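Local atomic coordinates of endo-beta-N-acetylglucosaminidase F1 (Bacteroides thetaiotaomicron VPI-5482, PDB entry 6TCV), a protein that probably hydrolyses the chitobiose core of high-mannose N-glycans, cutting between its two N-acetylglucosamine residues. Residues L234-R238 against Y279-G283; I254-Q259 against D288-P294; A265-A269 against R311-E315; D343-I348 against I362-T366. The protein carries 2 engineered substitutions. All coordinates share one frame; numbering follows the deposited sequence.

Interaction 1: residues L234-R238 against Y279-G283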
loop_
_atom_site.group_PDB
_atom_site.type_symbol
_atom_site.label_atom_id
_atom_site.label_comp_id
_atom_site.label_asym_id
_atom_site.label_seq_id
_atom_site.Cartn_x
_atom_site.Cartn_y
_atom_site.Cartn_z
ATOM N N LEU A 234 12.585 10.740 -1.848
ATOM C CA LEU A 234 11.402 9.878 -1.925
ATOM C C LEU A 234 10.487 10.274 -3.078
ATOM O O LEU A 234 10.076 9.429 -3.876
ATOM C CB LEU A 234 10.579 9.926 -0.625
ATOM C CG LEU A 234 11.348 9.553 0.611
ATOM C CD1 LEU A 234 10.420 9.677 1.823
ATOM C CD2 LEU A 234 11.887 8.159 0.550
ATOM N N GLN A 235 10.217 11.551 -3.244
ATOM C CA GLN A 235 9.300 11.994 -4.295
ATOM C C GLN A 235 9.768 11.639 -5.699
ATOM O O GLN A 235 8.891 11.435 -6.572
ATOM C CB GLN A 235 8.999 13.491 -4.155
ATOM C CG GLN A 235 8.298 13.858 -2.838
ATOM C CD GLN A 235 7.008 13.124 -2.537
ATOM O OE1 GLN A 235 6.229 12.872 -3.438
ATOM N NE2 GLN A 235 6.820 12.689 -1.302
ATOM N N PRO A 236 11.079 11.533 -6.009
ATOM C CA PRO A 236 11.444 11.113 -7.383
ATOM C C PRO A 236 10.879 9.749 -7.731
ATOM O O PRO A 236 10.631 9.463 -8.904
ATOM C CB PRO A 236 12.980 11.117 -7.372
ATOM C CG PRO A 236 13.326 12.126 -6.287
ATOM C CD PRO A 236 12.262 11.929 -5.226
ATOM N N LEU A 237 10.690 8.879 -6.751
ATOM C CA LEU A 237 10.053 7.598 -6.992
ATOM C C LEU A 237 8.572 7.750 -7.284
ATOM O O LEU A 237 8.029 7.115 -8.196
ATOM C CB LEU A 237 10.246 6.672 -5.826
ATOM C CG LEU A 237 11.668 6.437 -5.332
ATOM C CD1 LEU A 237 11.662 5.489 -4.137
ATOM C CD2 LEU A 237 12.482 5.898 -6.495
ATOM N N ARG A 238 7.900 8.606 -6.515
ATOM C CA ARG A 238 6.450 8.804 -6.674
ATOM C C ARG A 238 6.131 9.433 -8.005
ATOM O O ARG A 238 5.112 9.100 -8.622
ATOM C CB ARG A 238 5.897 9.641 -5.516
ATOM C CG ARG A 238 6.092 8.911 -4.203
ATOM C CD ARG A 238 5.396 9.629 -3.034
ATOM N NE ARG A 238 3.955 9.547 -3.184
ATOM C CZ ARG A 238 3.160 10.527 -3.542
ATOM N NH1 ARG A 238 3.594 11.746 -3.806
ATOM N NH2 ARG A 238 1.851 10.280 -3.656
ATOM N N TYR A 279 4.028 14.059 4.707
ATOM C CA TYR A 279 5.208 13.719 3.923
ATOM C C TYR A 279 4.851 13.214 2.527
ATOM O O TYR A 279 5.742 12.798 1.778
ATOM C CB TYR A 279 6.126 12.758 4.646
ATOM C CG TYR A 279 6.670 13.321 5.953
ATOM C CD1 TYR A 279 7.585 14.385 5.930
ATOM C CD2 TYR A 279 6.267 12.863 7.192
ATOM C CE1 TYR A 279 8.124 14.900 7.100
ATOM C CE2 TYR A 279 6.814 13.410 8.394
ATOM C CZ TYR A 279 7.713 14.418 8.314
ATOM O OH TYR A 279 8.237 14.922 9.486
ATOM N N ASN A 280 3.576 13.285 2.161
ATOM C CA ASN A 280 3.114 12.930 0.810
ATOM C C ASN A 280 3.575 11.511 0.453
ATOM O O ASN A 280 4.324 11.286 -0.519
ATOM C CB ASN A 280 3.537 13.998 -0.204
ATOM C CG ASN A 280 2.752 13.960 -1.510
ATOM O OD1 ASN A 280 1.691 13.342 -1.648
ATOM N ND2 ASN A 280 3.276 14.708 -2.494
ATOM N N LEU A 281 3.140 10.548 1.271
ATOM C CA LEU A 281 3.424 9.134 1.098
ATOM C C LEU A 281 2.151 8.405 0.687
ATOM O O LEU A 281 1.057 8.973 0.692
ATOM C CB LEU A 281 4.015 8.507 2.354
ATOM C CG LEU A 281 5.217 9.257 2.939
ATOM C CD1 LEU A 281 5.693 8.520 4.167
ATOM C CD2 LEU A 281 6.343 9.311 1.870
ATOM N N ASP A 282 2.254 7.117 0.386
ATOM C CA ASP A 282 1.154 6.376 -0.218
ATOM C C ASP A 282 0.511 5.349 0.686
ATOM O O ASP A 282 -0.370 4.615 0.218
ATOM C CB ASP A 282 1.611 5.732 -1.533
ATOM C CG ASP A 282 2.036 6.756 -2.514
ATOM O OD1 ASP A 282 1.172 7.521 -2.983
ATOM O OD2 ASP A 282 3.257 6.827 -2.842
ATOM N N GLY A 283 0.921 5.260 1.953
ATOM C CA GLY A 283 0.338 4.355 2.920
ATOM C C GLY A 283 1.389 3.791 3.825
ATOM O O GLY A 283 2.451 4.381 4.017
#
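Arg238 meets Asp282 in a side-on salt bridge: NE lies 2.8 Å from OD2 and NH2 lies 2.9 Å from OD1 of the same carboxylate. Both oxygens are approached from their syn sides, although the two flat groups are turned 31° from each other. Two straight bonds hold the guanidinium against rotation, and the bend in the arginine chain at chi3 (68°) brings its NE edge round to the acid. Asp282 OD2 also accepts from the backbone N of Val244, so the acid joins strand and helix at once.

Hydrogen bonds of the Gln235 side-chain amide continue the polar network. NE2 donates almost linearly to Asn280 O at 3.0 Å and also to Asn230 OD1, while Gln235 OE1 offers an in-plane lone pair to Arg238 NH1 at 2.9 Å; glutamine suits the place because it can both give and receive. Asn280 O also sits over one face of the guanidinium. Were Arg238 exchanged for a methionine, Asp282 would probably lose its two-bond guanidinium partner, and Gln235 OE1 the NH1 it accepts from.

Apolar contact is limited to Leu234 CD1 against Leu281 CD2, 4.1 Å apart. Asn280, at positive phi, is the C-prime residue of the Schellman motif ending helix 262-278, a backbone shape that asparagine tolerates well. The contact thus ties short helix 235-238 to the turn leading from helix 262-278 into strand 283-287, beside strand 243-249.

Interaction 2: residues I254-Q259 against D288-P294. Engineered in segment 288-294: Leu289 (natural residue Glu). With MAN (alpha-D-mannopyranose), chain B; BMA (beta-D-mannopyranose), chain C; NAG (2-acetamido-2-deoxy-beta-D-glucopyranose), chain D; NAG (2-acetamido-2-deoxy-beta-D-glucopyranose), chain E.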
loop_
_atom_site.group_PDB
_atom_site.type_symbol
_atom_site.label_atom_id
_atom_site.label_comp_id
_atom_site.label_asym_id
_atom_site.label_seq_id
_atom_site.Cartn_x
_atom_site.Cartn_y
_atom_site.Cartn_z
ATOM N N ILE A 254 6.501 -1.211 25.859
ATOM C CA ILE A 254 5.151 -1.679 26.136
ATOM C C ILE A 254 4.177 -1.493 24.994
ATOM O O ILE A 254 3.086 -2.074 25.020
ATOM C CB ILE A 254 4.558 -1.018 27.412
ATOM C CG1 ILE A 254 4.529 0.510 27.232
ATOM C CG2 ILE A 254 5.305 -1.518 28.661
ATOM C CD1 ILE A 254 3.842 1.225 28.396
ATOM N N THR A 255 4.534 -0.714 23.968
ATOM C CA THR A 255 3.637 -0.481 22.839
ATOM C C THR A 255 3.887 -1.499 21.713
ATOM O O THR A 255 4.997 -2.001 21.531
ATOM C CB THR A 255 3.759 0.944 22.264
ATOM O OG1 THR A 255 5.058 1.107 21.657
ATOM C CG2 THR A 255 3.478 2.017 23.282
ATOM N N GLY A 256 2.847 -1.767 20.936
ATOM C CA GLY A 256 2.963 -2.648 19.792
ATOM C C GLY A 256 1.745 -2.508 18.913
ATOM O O GLY A 256 0.673 -2.062 19.361
ATOM N N LEU A 257 1.919 -2.923 17.650
ATOM C CA LEU A 257 0.897 -2.749 16.633
ATOM C C LEU A 257 -0.268 -3.697 16.785
ATOM O O LEU A 257 -1.309 -3.451 16.157
ATOM C CB LEU A 257 1.524 -2.915 15.243
ATOM C CG LEU A 257 2.700 -1.959 15.015
ATOM C CD1 LEU A 257 3.450 -2.342 13.710
ATOM C CD2 LEU A 257 2.245 -0.509 14.907
ATOM N N ALA A 258 -0.150 -4.753 17.595
ATOM C CA ALA A 258 -1.234 -5.698 17.848
ATOM C C ALA A 258 -1.654 -5.645 19.313
ATOM O O ALA A 258 -2.285 -6.589 19.809
ATOM C CB ALA A 258 -0.829 -7.124 17.444
ATOM N N GLN A 259 -1.358 -4.543 20.043
ATOM C CA GLN A 259 -1.716 -4.478 21.447
ATOM C C GLN A 259 -2.189 -3.093 21.872
ATOM O O GLN A 259 -2.006 -2.706 23.030
ATOM C CB GLN A 259 -0.599 -4.973 22.376
ATOM C CG GLN A 259 0.720 -4.204 22.276
ATOM C CD GLN A 259 1.943 -5.037 22.637
ATOM O OE1 GLN A 259 2.082 -6.160 22.143
ATOM N NE2 GLN A 259 2.813 -4.540 23.523
ATOM N N ASP A 288 4.414 -6.495 13.140
ATOM C CA ASP A 288 4.298 -6.735 14.578
ATOM C C ASP A 288 5.438 -7.603 15.075
ATOM O O ASP A 288 5.303 -8.817 15.205
ATOM C CB ASP A 288 2.962 -7.380 14.936
ATOM C CG ASP A 288 2.871 -7.742 16.415
ATOM O OD1 ASP A 288 3.430 -6.988 17.265
ATOM O OD2 ASP A 288 2.217 -8.741 16.752
ATOM N N LEU A 289 6.595 -6.967 15.285
ATOM C CA LEU A 289 7.785 -7.586 15.866
ATOM C C LEU A 289 8.393 -6.660 16.898
ATOM O O LEU A 289 8.282 -5.452 16.803
ATOM C CB LEU A 289 8.879 -7.914 14.802
ATOM C CG LEU A 289 8.492 -8.963 13.790
ATOM C CD1 LEU A 289 7.809 -8.387 12.591
ATOM C CD2 LEU A 289 9.712 -9.740 13.316
ATOM N N TYR A 290 9.019 -7.256 17.900
ATOM C CA TYR A 290 10.012 -6.622 18.783
ATOM C C TYR A 290 9.327 -5.863 19.925
ATOM O O TYR A 290 10.027 -5.240 20.740
ATOM C CB TYR A 290 11.081 -5.687 18.120
ATOM C CG TYR A 290 11.677 -6.419 16.922
ATOM C CD1 TYR A 290 12.311 -7.664 17.078
ATOM C CD2 TYR A 290 11.675 -5.846 15.668
ATOM C CE1 TYR A 290 12.771 -8.376 15.967
ATOM C CE2 TYR A 290 12.186 -6.544 14.587
ATOM C CZ TYR A 290 12.709 -7.783 14.743
ATOM O OH TYR A 290 13.169 -8.481 13.646
ATOM N N SER A 291 7.995 -5.900 20.038
ATOM C CA SER A 291 7.356 -5.251 21.177
ATOM C C SER A 291 7.505 -6.156 22.406
ATOM O O SER A 291 7.561 -7.411 22.321
ATOM C CB SER A 291 5.877 -5.012 20.867
ATOM O OG SER A 291 5.713 -4.030 19.849
ATOM N N ASN A 292 7.468 -5.512 23.577
ATOM C CA ASN A 292 7.441 -6.218 24.849
ATOM C C ASN A 292 6.008 -6.356 25.320
ATOM O O ASN A 292 5.078 -5.868 24.675
ATOM C CB ASN A 292 8.332 -5.519 25.884
ATOM C CG ASN A 292 9.781 -5.461 25.470
ATOM O OD1 ASN A 292 10.240 -6.308 24.690
ATOM N ND2 ASN A 292 10.519 -4.554 26.040
ATOM N N SER A 293 5.806 -6.962 26.476
ATOM C CA SER A 293 4.460 -7.184 26.952
ATOM C C SER A 293 3.823 -5.843 27.308
ATOM O O SER A 293 4.484 -4.951 27.857
ATOM C CB SER A 293 4.499 -8.062 28.196
ATOM O OG SER A 293 4.760 -9.396 27.796
ATOM N N PRO A 294 2.547 -5.664 27.036
ATOM C CA PRO A 294 1.923 -4.379 27.344
ATOM C C PRO A 294 1.671 -4.198 28.832
ATOM O O PRO A 294 1.545 -5.154 29.594
ATOM C CB PRO A 294 0.605 -4.449 26.564
ATOM C CG PRO A 294 0.289 -5.929 26.464
ATOM C CD PRO A 294 1.647 -6.583 26.306
HETATM C C1 MAN B . 15.497 -5.737 15.767
HETATM C C2 MAN B . 15.105 -4.281 15.561
HETATM C C3 MAN B . 16.357 -3.447 15.334
HETATM C C4 MAN B . 17.299 -3.577 16.515
HETATM C C5 MAN B . 17.583 -5.058 16.780
HETATM C C6 MAN B . 18.399 -5.265 18.033
HETATM O O2 MAN B . 14.409 -3.825 16.707
HETATM O O3 MAN B . 15.926 -2.074 15.231
HETATM O O4 MAN B . 18.535 -2.891 16.338
HETATM O O5 MAN B . 16.360 -5.818 16.901
HETATM O O6 MAN B . 17.682 -4.680 19.130
HETATM C C1 BMA C . 16.339 -7.979 10.937
HETATM C C2 BMA C . 17.520 -7.129 10.505
HETATM C C3 BMA C . 18.676 -7.308 11.470
HETATM C C4 BMA C . 18.220 -7.110 12.913
HETATM C C5 BMA C . 16.962 -7.929 13.215
HETATM C C6 BMA C . 16.357 -7.626 14.562
HETATM O O2 BMA C . 17.102 -5.752 10.554
HETATM O O3 BMA C . 19.731 -6.368 11.267
HETATM O O4 BMA C . 19.214 -7.545 13.850
HETATM O O5 BMA C . 15.940 -7.623 12.243
HETATM O O6 BMA C . 16.118 -6.193 14.610
HETATM C C1 NAG D . 12.519 -14.152 13.343
HETATM C C2 NAG D . 13.644 -13.150 13.447
HETATM C C3 NAG D . 13.176 -11.773 12.994
HETATM C C4 NAG D . 12.548 -11.895 11.622
HETATM C C5 NAG D . 11.379 -12.858 11.716
HETATM C C6 NAG D . 10.538 -12.975 10.469
HETATM C C7 NAG D . 15.110 -13.683 15.336
HETATM C C8 NAG D . 15.278 -13.584 16.835
HETATM N N2 NAG D . 14.077 -13.051 14.839
HETATM O O3 NAG D . 14.305 -10.904 13.010
HETATM O O4 NAG D . 12.131 -10.551 11.318
HETATM O O5 NAG D . 11.928 -14.137 12.043
HETATM O O6 NAG D . 11.413 -13.314 9.366
HETATM O O7 NAG D . 15.883 -14.319 14.627
HETATM C C1 NAG E . 11.959 -10.202 9.973
HETATM C C2 NAG E . 11.667 -8.714 9.924
HETATM C C3 NAG E . 12.890 -7.825 10.158
HETATM C C4 NAG E . 14.156 -8.659 10.183
HETATM C C5 NAG E . 14.128 -9.603 8.996
HETATM C C6 NAG E . 15.413 -10.398 8.801
HETATM C C7 NAG E . 9.888 -7.657 8.590
HETATM C C8 NAG E . 9.334 -7.473 7.190
HETATM N N2 NAG E . 11.004 -8.376 8.677
HETATM O O3 NAG E . 12.745 -7.133 11.402
HETATM O O4 NAG E . 15.272 -7.762 10.050
HETATM O O5 NAG E . 13.078 -10.578 9.160
HETATM O O6 NAG E . 15.258 -11.326 7.776
HETATM O O7 NAG E . 9.338 -7.190 9.594
HETATM O O HOH W 1 4.401 -4.343 17.336
HETATM O O HOH W 2 1.887 -5.803 19.315
#
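Ile254 and Pro294 approach to 4.4 Å between CA atoms, and from there the two loops run in opposite directions to Leu257 and Asp288, the first making a type I turn from Gly256 to Gln259. Ser291 OG donates to an in-plane lone pair of Thr255 O at 2.7 Å. It lies against Gly256, where any CB would collide with that hydroxyl, so glycine fits. Gln259 spends its NE2 on two carbonyls: Asn292 O, met nearly along the C=O axis at 2.9 Å, and Ile254 O, met from above the carbonyl plane. Two waters complete the join. Each donates to Asp288 OD1; one also links Leu257 N with Ser291 OG, the other Ala258 N with Gln259 OE1, while Asp288 OD2 takes the backbone N of Gln332.

Further along, Tyr290 turns to the glycan. C1 of the mannose sits 3.5 Å above its ring centre, and the engineered Leu289 (naturally Glu) lies with CB over the opposite face. Tyr290 OH is hydrogen-bonded to O3 of both N-acetylglucosamines, at 2.7 Å (chain E) and 2.8 Å (chain D). Loops after parallel strands 243-249 and 283-287 border the sugar site as in beta/alpha-barrel glycosidases, consistent with glycoside hydrolase family 18.

Interaction 3: residues A265-A269 against R311-E315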
loop_
_atom_site.group_PDB
_atom_site.type_symbol
_atom_site.label_atom_id
_atom_site.label_comp_id
_atom_site.label_asym_id
_atom_site.label_seq_id
_atom_site.Cartn_x
_atom_site.Cartn_y
_atom_site.Cartn_z
ATOM N N ALA A 265 -5.668 2.542 19.324
ATOM C CA ALA A 265 -5.551 2.230 17.903
ATOM C C ALA A 265 -6.131 3.332 17.048
ATOM O O ALA A 265 -5.551 3.676 16.011
ATOM C CB ALA A 265 -6.260 0.921 17.630
ATOM N N LYS A 266 -7.271 3.895 17.441
ATOM C CA LYS A 266 -7.795 5.013 16.690
ATOM C C LYS A 266 -6.784 6.153 16.631
ATOM O O LYS A 266 -6.548 6.747 15.565
ATOM C CB LYS A 266 -9.086 5.516 17.340
ATOM C CG LYS A 266 -10.294 4.599 17.121
ATOM C CD LYS A 266 -11.538 5.110 17.796
ATOM C CE LYS A 266 -12.722 4.194 17.545
ATOM N NZ LYS A 266 -13.869 4.504 18.420
ATOM N N ASP A 267 -6.203 6.510 17.783
ATOM C CA ASP A 267 -5.284 7.649 17.789
ATOM C C ASP A 267 -4.022 7.334 17.006
ATOM O O ASP A 267 -3.532 8.176 16.258
ATOM C CB ASP A 267 -4.944 8.079 19.216
ATOM C CG ASP A 267 -6.135 8.562 19.976
ATOM O OD1 ASP A 267 -7.187 8.875 19.439
ATOM O OD2 ASP A 267 -5.874 8.997 21.182
ATOM N N PHE A 268 -3.471 6.125 17.170
ATOM C CA PHE A 268 -2.235 5.816 16.467
ATOM C C PHE A 268 -2.488 5.758 14.970
ATOM O O PHE A 268 -1.666 6.275 14.183
ATOM C CB PHE A 268 -1.659 4.497 17.000
ATOM C CG PHE A 268 -0.303 4.189 16.452
ATOM C CD1 PHE A 268 0.815 4.915 16.853
ATOM C CD2 PHE A 268 -0.152 3.231 15.468
ATOM C CE1 PHE A 268 2.046 4.623 16.300
ATOM C CE2 PHE A 268 1.057 2.970 14.926
ATOM C CZ PHE A 268 2.150 3.680 15.348
ATOM N N ALA A 269 -3.639 5.202 14.560
ATOM C CA ALA A 269 -4.003 5.188 13.145
ATOM C C ALA A 269 -4.061 6.594 12.581
ATOM O O ALA A 269 -3.573 6.851 11.466
ATOM C CB ALA A 269 -5.376 4.552 13.007
ATOM N N ARG A 311 -8.243 -4.002 14.433
ATOM C CA ARG A 311 -8.767 -2.678 14.775
ATOM C C ARG A 311 -7.842 -1.559 14.268
ATOM O O ARG A 311 -8.296 -0.584 13.651
ATOM C CB ARG A 311 -8.995 -2.572 16.280
ATOM C CG ARG A 311 -9.263 -1.109 16.797
ATOM C CD ARG A 311 -10.582 -0.550 16.266
ATOM N NE ARG A 311 -11.716 -1.339 16.765
ATOM C CZ ARG A 311 -12.956 -1.146 16.362
ATOM N NH1 ARG A 311 -13.275 -0.212 15.498
ATOM N NH2 ARG A 311 -13.920 -1.966 16.800
ATOM N N LEU A 312 -6.547 -1.706 14.483
ATOM C CA LEU A 312 -5.609 -0.700 14.000
ATOM C C LEU A 312 -5.645 -0.591 12.486
ATOM O O LEU A 312 -5.675 0.517 11.931
ATOM C CB LEU A 312 -4.161 -1.001 14.475
ATOM C CG LEU A 312 -3.089 -0.076 13.894
ATOM C CD1 LEU A 312 -3.348 1.381 14.299
ATOM C CD2 LEU A 312 -1.690 -0.534 14.287
ATOM N N CYS A 313 -5.681 -1.720 11.781
ATOM C CA CYS A 313 -5.718 -1.652 10.320
ATOM C C CYS A 313 -6.976 -0.957 9.824
ATOM O O CYS A 313 -6.915 -0.102 8.930
ATOM C CB CYS A 313 -5.608 -3.060 9.726
ATOM S SG CYS A 313 -3.979 -3.831 10.007
ATOM N N TYR A 314 -8.123 -1.330 10.394
ATOM C CA TYR A 314 -9.402 -0.752 10.022
ATOM C C TYR A 314 -9.396 0.746 10.264
ATOM O O TYR A 314 -9.804 1.518 9.395
ATOM C CB TYR A 314 -10.517 -1.419 10.849
ATOM C CG TYR A 314 -11.828 -0.721 10.758
ATOM C CD1 TYR A 314 -12.649 -0.883 9.636
ATOM C CD2 TYR A 314 -12.246 0.112 11.771
ATOM C CE1 TYR A 314 -13.884 -0.189 9.542
ATOM C CE2 TYR A 314 -13.473 0.774 11.686
ATOM C CZ TYR A 314 -14.275 0.594 10.574
ATOM O OH TYR A 314 -15.488 1.262 10.483
ATOM N N GLU A 315 -8.961 1.186 11.447
ATOM C CA GLU A 315 -8.951 2.606 11.753
ATOM C C GLU A 315 -7.972 3.350 10.872
ATOM O O GLU A 315 -8.213 4.505 10.530
ATOM C CB GLU A 315 -8.648 2.852 13.244
ATOM C CG GLU A 315 -9.680 2.285 14.187
ATOM C CD GLU A 315 -11.054 2.908 14.089
ATOM O OE1 GLU A 315 -11.198 4.026 13.480
ATOM O OE2 GLU A 315 -12.006 2.297 14.634
#
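Ala265 and Ala269 of helix 262-278 face Leu312 and Glu315 of helix 306-319, two consecutive outer helices of a beta/alpha barrel, each following a strand of the parallel sheet. The local axes come within 8.4 Å and cross at -46°, a close approach that the small alanines permit. Leu312 reaches across with one methyl: chi1 of 174° swings CG away from its own backbone N, and CD1 settles 3.6 Å from Ala265 O, in the groove beside Ala269. The same methyl meets the edge of the Phe268 ring at CD2, 3.9 Å away. At the C-terminal end Ala269 CB rests on Glu315 CB at 3.7 Å, and at the N-terminal end Ala265 CB rests equally close on Arg311 CG.

Polar ends are kept to one margin. The extended chain of Lys266 slants across Glu315, its CG 3.6 Å from the carboxylate carbon CD, but NZ stays 4.8 Å from OE2. Arg311 NH1 of its own helix takes that oxygen instead, almost head-on at 2.9 Å, and also bridges to Asp340. The helices thus join by van der Waals contact, mostly of apolar groups; the buried acid is probably balanced chiefly by Arg311, Lys266 adding a longer-range attraction.

Interaction 4: residues D343-I348 against I362-T366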
loop_
_atom_site.group_PDB
_atom_site.type_symbol
_atom_site.label_atom_id
_atom_site.label_comp_id
_atom_site.label_asym_id
_atom_site.label_seq_id
_atom_site.Cartn_x
_atom_site.Cartn_y
_atom_site.Cartn_z
ATOM N N ASP A 343 -15.699 -5.980 6.234
ATOM C CA ASP A 343 -14.785 -7.029 5.805
ATOM C C ASP A 343 -13.408 -6.526 5.486
ATOM O O ASP A 343 -13.224 -5.423 4.964
ATOM C CB ASP A 343 -15.354 -7.701 4.568
ATOM C CG ASP A 343 -14.528 -8.868 4.122
ATOM O OD1 ASP A 343 -14.768 -9.947 4.653
ATOM O OD2 ASP A 343 -13.779 -8.705 3.111
ATOM N N ALA A 344 -12.432 -7.399 5.763
ATOM C CA ALA A 344 -11.030 -7.083 5.564
ATOM C C ALA A 344 -10.651 -6.647 4.157
ATOM O O ALA A 344 -9.669 -5.910 4.005
ATOM C CB ALA A 344 -10.172 -8.301 5.930
ATOM N N LYS A 345 -11.381 -7.054 3.110
ATOM C CA LYS A 345 -11.029 -6.555 1.772
ATOM C C LYS A 345 -11.053 -5.024 1.719
ATOM O O LYS A 345 -10.346 -4.406 0.896
ATOM C CB LYS A 345 -11.876 -7.160 0.700
ATOM C CG LYS A 345 -11.340 -6.964 -0.699
ATOM C CD LYS A 345 -12.219 -7.639 -1.761
ATOM C CE LYS A 345 -11.726 -7.312 -3.133
ATOM N NZ LYS A 345 -12.517 -7.978 -4.201
ATOM N N GLU A 346 -11.843 -4.397 2.583
ATOM C CA GLU A 346 -11.978 -2.947 2.589
ATOM C C GLU A 346 -10.812 -2.272 3.302
ATOM O O GLU A 346 -10.718 -1.038 3.226
ATOM C CB GLU A 346 -13.275 -2.560 3.285
ATOM C CG GLU A 346 -14.581 -3.077 2.692
ATOM C CD GLU A 346 -15.183 -2.233 1.568
ATOM O OE1 GLU A 346 -14.679 -1.123 1.259
ATOM O OE2 GLU A 346 -16.299 -2.608 1.073
ATOM N N TRP A 347 -9.989 -2.994 4.075
ATOM C CA TRP A 347 -8.952 -2.354 4.890
ATOM C C TRP A 347 -7.600 -3.064 4.921
ATOM O O TRP A 347 -6.706 -2.581 5.616
ATOM C CB TRP A 347 -9.464 -1.968 6.318
ATOM C CG TRP A 347 -10.320 -2.985 6.996
ATOM C CD1 TRP A 347 -11.658 -3.037 7.010
ATOM C CD2 TRP A 347 -9.848 -4.096 7.794
ATOM N NE1 TRP A 347 -12.090 -4.141 7.722
ATOM C CE2 TRP A 347 -10.975 -4.813 8.195
ATOM C CE3 TRP A 347 -8.575 -4.565 8.171
ATOM C CZ2 TRP A 347 -10.877 -5.970 8.988
ATOM C CZ3 TRP A 347 -8.484 -5.719 8.929
ATOM C CH2 TRP A 347 -9.625 -6.406 9.314
ATOM N N ILE A 348 -7.421 -4.206 4.239
ATOM C CA ILE A 348 -6.107 -4.799 3.972
ATOM C C ILE A 348 -5.942 -4.801 2.447
ATOM O O ILE A 348 -6.551 -5.634 1.746
ATOM C CB ILE A 348 -5.931 -6.225 4.549
ATOM C CG1 ILE A 348 -6.253 -6.306 6.044
ATOM C CG2 ILE A 348 -4.491 -6.702 4.218
ATOM C CD1 ILE A 348 -5.247 -5.621 6.879
ATOM N N ILE A 362 -8.104 -13.490 3.730
ATOM C CA ILE A 362 -9.199 -13.684 4.679
ATOM C C ILE A 362 -10.414 -12.871 4.241
ATOM O O ILE A 362 -10.317 -11.956 3.442
ATOM C CB ILE A 362 -8.778 -13.340 6.116
ATOM C CG1 ILE A 362 -8.410 -11.889 6.248
ATOM C CG2 ILE A 362 -7.574 -14.226 6.499
ATOM C CD1 ILE A 362 -8.015 -11.449 7.664
ATOM N N GLY A 363 -11.564 -13.172 4.817
ATOM C CA GLY A 363 -12.758 -12.445 4.419
ATOM C C GLY A 363 -13.044 -12.589 2.944
ATOM O O GLY A 363 -12.990 -13.695 2.397
ATOM N N GLN A 364 -13.374 -11.468 2.294
ATOM C CA GLN A 364 -13.635 -11.449 0.860
ATOM C C GLN A 364 -12.366 -11.305 0.037
ATOM O O GLN A 364 -12.453 -11.275 -1.195
ATOM C CB GLN A 364 -14.577 -10.291 0.458
ATOM C CG GLN A 364 -16.018 -10.441 0.910
ATOM C CD GLN A 364 -16.932 -9.303 0.460
ATOM O OE1 GLN A 364 -16.920 -8.885 -0.700
ATOM N NE2 GLN A 364 -17.732 -8.798 1.388
ATOM N N MET A 365 -11.191 -11.165 0.678
ATOM C CA MET A 365 -9.981 -10.992 -0.098
ATOM C C MET A 365 -9.748 -12.238 -0.942
ATOM O O MET A 365 -10.312 -13.307 -0.700
ATOM C CB MET A 365 -8.774 -10.924 0.849
ATOM C CG MET A 365 -8.815 -9.765 1.804
ATOM S SD MET A 365 -7.567 -9.839 3.118
ATOM C CE MET A 365 -6.048 -9.529 2.195
ATOM N N THR A 366 -8.959 -12.072 -1.989
ATOM C CA THR A 366 -8.466 -13.161 -2.826
ATOM C C THR A 366 -6.950 -13.174 -2.781
ATOM O O THR A 366 -6.309 -12.289 -2.215
ATOM C CB THR A 366 -8.976 -13.092 -4.270
ATOM O OG1 THR A 366 -8.230 -12.103 -4.974
ATOM C CG2 THR A 366 -10.510 -12.856 -4.326
HETATM O O HOH W 3 -13.652 -10.555 -3.475
#
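Asp343 points its carboxylate at the backbone of Gln364. Its chi1 of -175° turns CG away from the backbone N, so that the group stands out from the chain; OD2 accepts from Gln364 N at 2.9 Å on its syn lone pair, while OD1 makes a weaker bond to the same N-H at 3.1 Å. OD2 has a second donor, Lys345 N at 2.9 Å, which comes from the other face of the carboxylate plane and closes an Asx turn. Two N-H groups from different segments thus grip one oxygen, a task for which a short acid is well suited. With only the methyl group of an alanine at Asp343, Gln364 N and Lys345 N would probably lose their shared acceptor and the Asx turn its support.

The facing segment is a type II' beta turn from Ile362 to Met365, on the way from strand 350-353 to strand 371-376. Gly363 holds its second position at positive phi, and a CB there would strike Asp343 OD1.

Met365 runs its side chain along the short 3-10 segment 344-346. CG lies 3.9 Å from Lys345 CA, and the bend at chi3 (71°) turns CE onto Ile348 CG2, 3.8 Å away in one of the isoleucine's two conformers, while SD sits 4.1 Å from Ala344 CB; Ile362 CG1 touches that same CB at 4.0 Å. Lys345 is fully extended, its CD 3.7 Å from Gln364 O, and NZ reaches that carbonyl through one water while also donating to Ser30 O.

Along the chain, interactions 1, 2 and 3 interlock: their first segments follow one another between 234 and 269, and their second segments between 279 and 315, whereas interaction 4 comes wholly afterwards. Interactions 1 and 2 lie towards opposite ends of strand 283-287, with centres about 27 Å apart, so the glycan-contacting loop 288-294 is remote from the turn of interaction 1. Interaction 3, about 14 Å between centres from interaction 2, touches it where Leu257 packs on Phe268 and Leu312. Helix 306-319 then turns Cys313 and Tyr314 to Trp347 and Ile348 of interaction 4. Packing thus links the loops beside the sugar site, by way of helix 306-319, with the 343-348 loop.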